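Local coordinates for protein hypoxanthine-guanine-xanthine phosphoribosyltransferase (Tritrichomonas foetus, PDB 1HGX) that salvages host purines for the parasite, transferring the phosphoribosyl group of 5-phosphoribosyl 1-diphosphate to guanine, hypoxanthine or xanthine to make GMP, IMP or XMP, with magnesium as cofactor, at residues Ile20-Thr32 against Val50-Phe62. Residues are numbered along the deposited sequence; the frame is centred on the assembly and turned at random.
Sequences IQKRIRELAAELT and VFFYTDLLKHLDF
D55 OD2 is held twice, by Q21 NE2 at 3.2 Å and by the hydroxyl of Y160. The bond from the amide is nearly straight (163°), and D55 OD2 lies close to the plane of the Q21 amide, yet the N-H comes to it from above the carboxylate, whose plane stands almost perpendicular to that of the amide. A bend at chi2 of Q21 (-51°) carries the amide over; NE2 also bonds Q17. The other carboxylate oxygen, OD1, takes a salt bridge from K58 of the second subunit.

Beneath this polar corner, I24 CD1 presses on D55 CB at 3.5 Å and, with L27 CD1, borders the edge of the F52 ring. L56 is the knob of the interface: with CG beside the backbone N, it drops CD2 into the hole formed by I24, L27, A28 and L31, 4.0 Å from L27 CB. Its other methyl, CD1, lies over one face of F52, toward the rim of the ring.

Closest of the apolar contacts is A28 CB to H59 CB, 3.4 Å, where the two backbones come nearest. The H59 ring is held from within its own segment, ND1 donating in the ring plane to D55 O at 2.7 Å, while R25 CG and I24 CG2 rest obliquely against it. Farther along, T32 OG1 donates to A28 O, accepts from a water that also takes the N-H of D61, and touches the ring edge of F62 at CE2.

The axes of 20-32 and 50-57 come within 9.6 Å and cross at -59°. Both helices pack against the central parallel strands of the phosphoribosyltransferase core: L27 and L31 reach Y147 of strand 147-152, L31 also meets L99, F52 lies on V101 of strand 97-102, and T54 of helix 50-57, with K58 just after it, faces the second subunit.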
loop_
_atom_site.group_PDB
_atom_site.type_symbol
_atom_site.label_atom_id
_atom_site.label_comp_id
_atom_site.label_asym_id
_atom_site.label_seq_id
_atom_site.Cartn_x
_atom_site.Cartn_y
_atom_site.Cartn_z
ATOM N N ILE A 20 -11.027 -14.467 0.961
ATOM C CA ILE A 20 -9.805 -13.688 1.131
ATOM C C ILE A 20 -9.737 -13.084 2.523
ATOM O O ILE A 20 -8.770 -13.300 3.245
ATOM C CB ILE A 20 -9.731 -12.571 0.050
ATOM C CG1 ILE A 20 -9.510 -13.203 -1.332
ATOM C CG2 ILE A 20 -8.644 -11.547 0.382
ATOM C CD1 ILE A 20 -9.782 -12.260 -2.486
ATOM N N GLN A 21 -10.796 -12.384 2.918
ATOM C CA GLN A 21 -10.841 -11.738 4.223
ATOM C C GLN A 21 -10.762 -12.708 5.402
ATOM O O GLN A 21 -10.164 -12.398 6.435
ATOM C CB GLN A 21 -12.062 -10.822 4.307
ATOM C CG GLN A 21 -11.984 -9.656 3.315
ATOM C CD GLN A 21 -10.657 -8.893 3.402
ATOM O OE1 GLN A 21 -10.162 -8.595 4.503
ATOM N NE2 GLN A 21 -10.079 -8.577 2.255
ATOM N N LYS A 22 -11.348 -13.889 5.243
ATOM C CA LYS A 22 -11.294 -14.899 6.281
ATOM C C LYS A 22 -9.836 -15.369 6.418
ATOM O O LYS A 22 -9.296 -15.466 7.527
ATOM C CB LYS A 22 -12.197 -16.065 5.895
ATOM C CG LYS A 22 -12.120 -17.268 6.800
ATOM C CD LYS A 22 -13.125 -18.307 6.346
ATOM C CE LYS A 22 -13.061 -19.549 7.199
ATOM N NZ LYS A 22 -11.796 -20.290 6.978
ATOM N N ARG A 23 -9.192 -15.634 5.287
ATOM C CA ARG A 23 -7.806 -16.094 5.290
ATOM C C ARG A 23 -6.867 -15.058 5.917
ATOM O O ARG A 23 -5.953 -15.396 6.672
ATOM C CB ARG A 23 -7.347 -16.398 3.863
ATOM C CG ARG A 23 -5.996 -17.092 3.801
ATOM C CD ARG A 23 -6.082 -18.482 4.416
ATOM N NE ARG A 23 -4.771 -19.108 4.515
ATOM C CZ ARG A 23 -4.231 -19.539 5.646
ATOM N NH1 ARG A 23 -4.890 -19.421 6.789
ATOM N NH2 ARG A 23 -3.013 -20.059 5.634
ATOM N N ILE A 24 -7.080 -13.797 5.572
ATOM C CA ILE A 24 -6.267 -12.718 6.109
ATOM C C ILE A 24 -6.389 -12.650 7.630
ATOM O O ILE A 24 -5.391 -12.445 8.321
ATOM C CB ILE A 24 -6.644 -11.372 5.453
ATOM C CG1 ILE A 24 -6.085 -11.338 4.030
ATOM C CG2 ILE A 24 -6.114 -10.186 6.275
ATOM C CD1 ILE A 24 -6.340 -10.053 3.321
ATOM N N ARG A 25 -7.597 -12.839 8.159
ATOM C CA ARG A 25 -7.779 -12.806 9.607
ATOM C C ARG A 25 -7.015 -13.963 10.222
ATOM O O ARG A 25 -6.405 -13.806 11.273
ATOM C CB ARG A 25 -9.257 -12.896 9.988
ATOM C CG ARG A 25 -10.058 -11.643 9.680
ATOM C CD ARG A 25 -11.437 -11.675 10.345
ATOM N NE ARG A 25 -12.310 -12.711 9.795
ATOM C CZ ARG A 25 -13.146 -12.521 8.775
ATOM N NH1 ARG A 25 -13.229 -11.333 8.192
ATOM N NH2 ARG A 25 -13.888 -13.522 8.326
ATOM N N GLU A 26 -7.042 -15.117 9.558
ATOM C CA GLU A 26 -6.332 -16.310 10.037
ATOM C C GLU A 26 -4.820 -16.080 10.041
ATOM O O GLU A 26 -4.129 -16.434 11.005
ATOM C CB GLU A 26 -6.657 -17.525 9.159
ATOM C CG GLU A 26 -8.108 -17.973 9.246
ATOM C CD GLU A 26 -8.474 -19.049 8.241
ATOM O OE1 GLU A 26 -7.724 -19.272 7.271
ATOM O OE2 GLU A 26 -9.538 -19.666 8.410
ATOM N N LEU A 27 -4.312 -15.497 8.957
ATOM C CA LEU A 27 -2.885 -15.202 8.840
ATOM C C LEU A 27 -2.453 -14.186 9.889
ATOM O O LEU A 27 -1.438 -14.376 10.557
ATOM C CB LEU A 27 -2.547 -14.687 7.438
ATOM C CG LEU A 27 -2.520 -15.761 6.346
ATOM C CD1 LEU A 27 -2.312 -15.125 4.980
ATOM C CD2 LEU A 27 -1.422 -16.773 6.661
ATOM N N ALA A 28 -3.239 -13.126 10.052
ATOM C CA ALA A 28 -2.930 -12.078 11.022
ATOM C C ALA A 28 -2.805 -12.671 12.428
ATOM O O ALA A 28 -1.917 -12.291 13.187
ATOM C CB ALA A 28 -3.999 -10.993 10.985
ATOM N N ALA A 29 -3.665 -13.635 12.749
ATOM C CA ALA A 29 -3.633 -14.291 14.054
ATOM C C ALA A 29 -2.338 -15.069 14.185
ATOM O O ALA A 29 -1.675 -15.043 15.224
ATOM C CB ALA A 29 -4.813 -15.233 14.189
ATOM N N GLU A 30 -1.973 -15.755 13.111
ATOM C CA GLU A 30 -0.757 -16.548 13.100
ATOM C C GLU A 30 0.487 -15.673 13.226
ATOM O O GLU A 30 1.407 -15.986 13.987
ATOM C CB GLU A 30 -0.694 -17.366 11.819
ATOM C CG GLU A 30 -0.290 -18.795 12.077
ATOM C CD GLU A 30 0.167 -19.515 10.831
ATOM O OE1 GLU A 30 -0.479 -19.350 9.769
ATOM O OE2 GLU A 30 1.178 -20.248 10.917
ATOM N N LEU A 31 0.498 -14.560 12.502
ATOM C CA LEU A 31 1.620 -13.626 12.536
ATOM C C LEU A 31 1.799 -13.009 13.920
ATOM O O LEU A 31 2.923 -12.877 14.401
ATOM C CB LEU A 31 1.424 -12.521 11.500
ATOM C CG LEU A 31 1.402 -12.989 10.044
ATOM C CD1 LEU A 31 1.061 -11.830 9.111
ATOM C CD2 LEU A 31 2.744 -13.596 9.687
ATOM N N THR A 32 0.689 -12.629 14.554
ATOM C CA THR A 32 0.714 -12.019 15.886
ATOM C C THR A 32 1.425 -12.917 16.904
ATOM O O THR A 32 2.204 -12.452 17.738
ATOM C CB THR A 32 -0.716 -11.722 16.366
ATOM O OG1 THR A 32 -1.343 -10.820 15.448
ATOM C CG2 THR A 32 -0.694 -11.091 17.748
ATOM N N VAL A 50 0.549 -5.078 -2.343
ATOM C CA VAL A 50 0.044 -3.967 -1.544
ATOM C C VAL A 50 -1.368 -4.115 -0.967
ATOM O O VAL A 50 -1.603 -3.722 0.175
ATOM C CB VAL A 50 0.243 -2.605 -2.265
ATOM C CG1 VAL A 50 -0.829 -2.364 -3.311
ATOM C CG2 VAL A 50 0.329 -1.469 -1.245
ATOM N N PHE A 51 -2.287 -4.722 -1.714
ATOM C CA PHE A 51 -3.651 -4.898 -1.225
ATOM C C PHE A 51 -3.620 -5.846 -0.045
ATOM O O PHE A 51 -4.130 -5.534 1.021
ATOM C CB PHE A 51 -4.557 -5.458 -2.323
ATOM C CG PHE A 51 -4.906 -4.458 -3.387
ATOM C CD1 PHE A 51 -3.913 -3.810 -4.109
ATOM C CD2 PHE A 51 -6.230 -4.156 -3.662
ATOM C CE1 PHE A 51 -4.231 -2.869 -5.094
ATOM C CE2 PHE A 51 -6.558 -3.216 -4.647
ATOM C CZ PHE A 51 -5.551 -2.573 -5.362
ATOM N N PHE A 52 -2.999 -6.999 -0.258
ATOM C CA PHE A 52 -2.831 -8.039 0.748
ATOM C C PHE A 52 -2.124 -7.465 1.972
ATOM O O PHE A 52 -2.537 -7.710 3.109
ATOM C CB PHE A 52 -1.986 -9.161 0.137
ATOM C CG PHE A 52 -1.587 -10.243 1.099
ATOM C CD1 PHE A 52 -2.516 -10.811 1.968
ATOM C CD2 PHE A 52 -0.282 -10.741 1.090
ATOM C CE1 PHE A 52 -2.161 -11.878 2.802
ATOM C CE2 PHE A 52 0.090 -11.812 1.921
ATOM C CZ PHE A 52 -0.849 -12.379 2.779
ATOM N N TYR A 53 -1.073 -6.686 1.722
ATOM C CA TYR A 53 -0.254 -6.066 2.769
ATOM C C TYR A 53 -1.052 -5.122 3.666
ATOM O O TYR A 53 -1.030 -5.262 4.897
ATOM C CB TYR A 53 0.915 -5.309 2.133
ATOM C CG TYR A 53 1.889 -4.670 3.109
ATOM C CD1 TYR A 53 2.876 -5.430 3.737
ATOM C CD2 TYR A 53 1.873 -3.291 3.343
ATOM C CE1 TYR A 53 3.834 -4.832 4.568
ATOM C CE2 TYR A 53 2.827 -2.686 4.172
ATOM C CZ TYR A 53 3.803 -3.462 4.776
ATOM O OH TYR A 53 4.756 -2.864 5.580
ATOM N N THR A 54 -1.745 -4.158 3.071
ATOM C CA THR A 54 -2.524 -3.227 3.874
ATOM C C THR A 54 -3.661 -3.926 4.621
ATOM O O THR A 54 -3.978 -3.553 5.752
ATOM C CB THR A 54 -3.075 -2.073 3.032
ATOM O OG1 THR A 54 -3.917 -2.598 2.006
ATOM C CG2 THR A 54 -1.928 -1.285 2.400
ATOM N N ASP A 55 -4.272 -4.937 4.006
ATOM C CA ASP A 55 -5.357 -5.663 4.673
ATOM C C ASP A 55 -4.851 -6.405 5.901
ATOM O O ASP A 55 -5.537 -6.457 6.928
ATOM C CB ASP A 55 -6.065 -6.620 3.714
ATOM C CG ASP A 55 -7.142 -5.925 2.885
ATOM O OD1 ASP A 55 -7.500 -4.768 3.198
ATOM O OD2 ASP A 55 -7.638 -6.531 1.914
ATOM N N LEU A 56 -3.639 -6.946 5.803
ATOM C CA LEU A 56 -3.011 -7.652 6.910
ATOM C C LEU A 56 -2.721 -6.672 8.039
ATOM O O LEU A 56 -3.028 -6.951 9.206
ATOM C CB LEU A 56 -1.679 -8.281 6.488
ATOM C CG LEU A 56 -1.607 -9.689 5.901
ATOM C CD1 LEU A 56 -0.140 -9.982 5.626
ATOM C CD2 LEU A 56 -2.182 -10.740 6.861
ATOM N N LEU A 57 -2.095 -5.547 7.689
ATOM C CA LEU A 57 -1.734 -4.523 8.668
ATOM C C LEU A 57 -2.933 -3.972 9.437
ATOM O O LEU A 57 -2.788 -3.517 10.569
ATOM C CB LEU A 57 -0.951 -3.389 8.007
ATOM C CG LEU A 57 0.581 -3.452 8.090
ATOM C CD1 LEU A 57 1.121 -4.810 7.681
ATOM C CD2 LEU A 57 1.171 -2.351 7.231
ATOM N N LYS A 58 -4.118 -4.027 8.835
ATOM C CA LYS A 58 -5.325 -3.552 9.504
ATOM C C LYS A 58 -5.718 -4.499 10.638
ATOM O O LYS A 58 -6.575 -4.177 11.459
ATOM C CB LYS A 58 -6.481 -3.427 8.515
ATOM C CG LYS A 58 -6.334 -2.275 7.568
ATOM C CD LYS A 58 -7.369 -2.362 6.486
ATOM C CE LYS A 58 -7.172 -1.264 5.465
ATOM N NZ LYS A 58 -8.013 -1.532 4.273
ATOM N N HIS A 59 -5.098 -5.672 10.665
ATOM C CA HIS A 59 -5.375 -6.666 11.688
ATOM C C HIS A 59 -4.222 -6.874 12.640
ATOM O O HIS A 59 -4.294 -7.738 13.502
ATOM C CB HIS A 59 -5.721 -8.005 11.039
ATOM C CG HIS A 59 -6.970 -7.967 10.221
ATOM N ND1 HIS A 59 -6.990 -7.536 8.914
ATOM C CD2 HIS A 59 -8.252 -8.256 10.543
ATOM C CE1 HIS A 59 -8.227 -7.558 8.462
ATOM N NE2 HIS A 59 -9.016 -7.992 9.430
ATOM N N LEU A 60 -3.142 -6.127 12.469
ATOM C CA LEU A 60 -1.985 -6.286 13.336
ATOM C C LEU A 60 -1.988 -5.216 14.411
ATOM O O LEU A 60 -1.624 -4.065 14.171
ATOM C CB LEU A 60 -0.698 -6.233 12.513
ATOM C CG LEU A 60 -0.062 -7.536 12.024
ATOM C CD1 LEU A 60 -1.021 -8.702 12.003
ATOM C CD2 LEU A 60 0.537 -7.295 10.665
ATOM N N ASP A 61 -2.319 -5.637 15.621
ATOM C CA ASP A 61 -2.429 -4.743 16.759
ATOM C C ASP A 61 -1.159 -4.616 17.602
ATOM O O ASP A 61 -1.207 -4.760 18.819
ATOM C CB ASP A 61 -3.601 -5.214 17.623
ATOM C CG ASP A 61 -4.099 -4.151 18.571
ATOM O OD1 ASP A 61 -4.039 -2.951 18.218
ATOM O OD2 ASP A 61 -4.560 -4.521 19.674
ATOM N N PHE A 62 -0.026 -4.362 16.959
ATOM C CA PHE A 62 1.243 -4.206 17.669
ATOM C C PHE A 62 2.200 -3.309 16.889
ATOM O O PHE A 62 1.955 -2.992 15.722
ATOM C CB PHE A 62 1.883 -5.566 17.989
ATOM C CG PHE A 62 2.052 -6.473 16.796
ATOM C CD1 PHE A 62 3.175 -6.378 15.980
ATOM C CD2 PHE A 62 1.107 -7.458 16.516
ATOM C CE1 PHE A 62 3.356 -7.252 14.908
ATOM C CE2 PHE A 62 1.280 -8.341 15.439
ATOM C CZ PHE A 62 2.407 -8.237 14.636
HETATM O O HOH W 1 -2.602 -8.399 16.291
#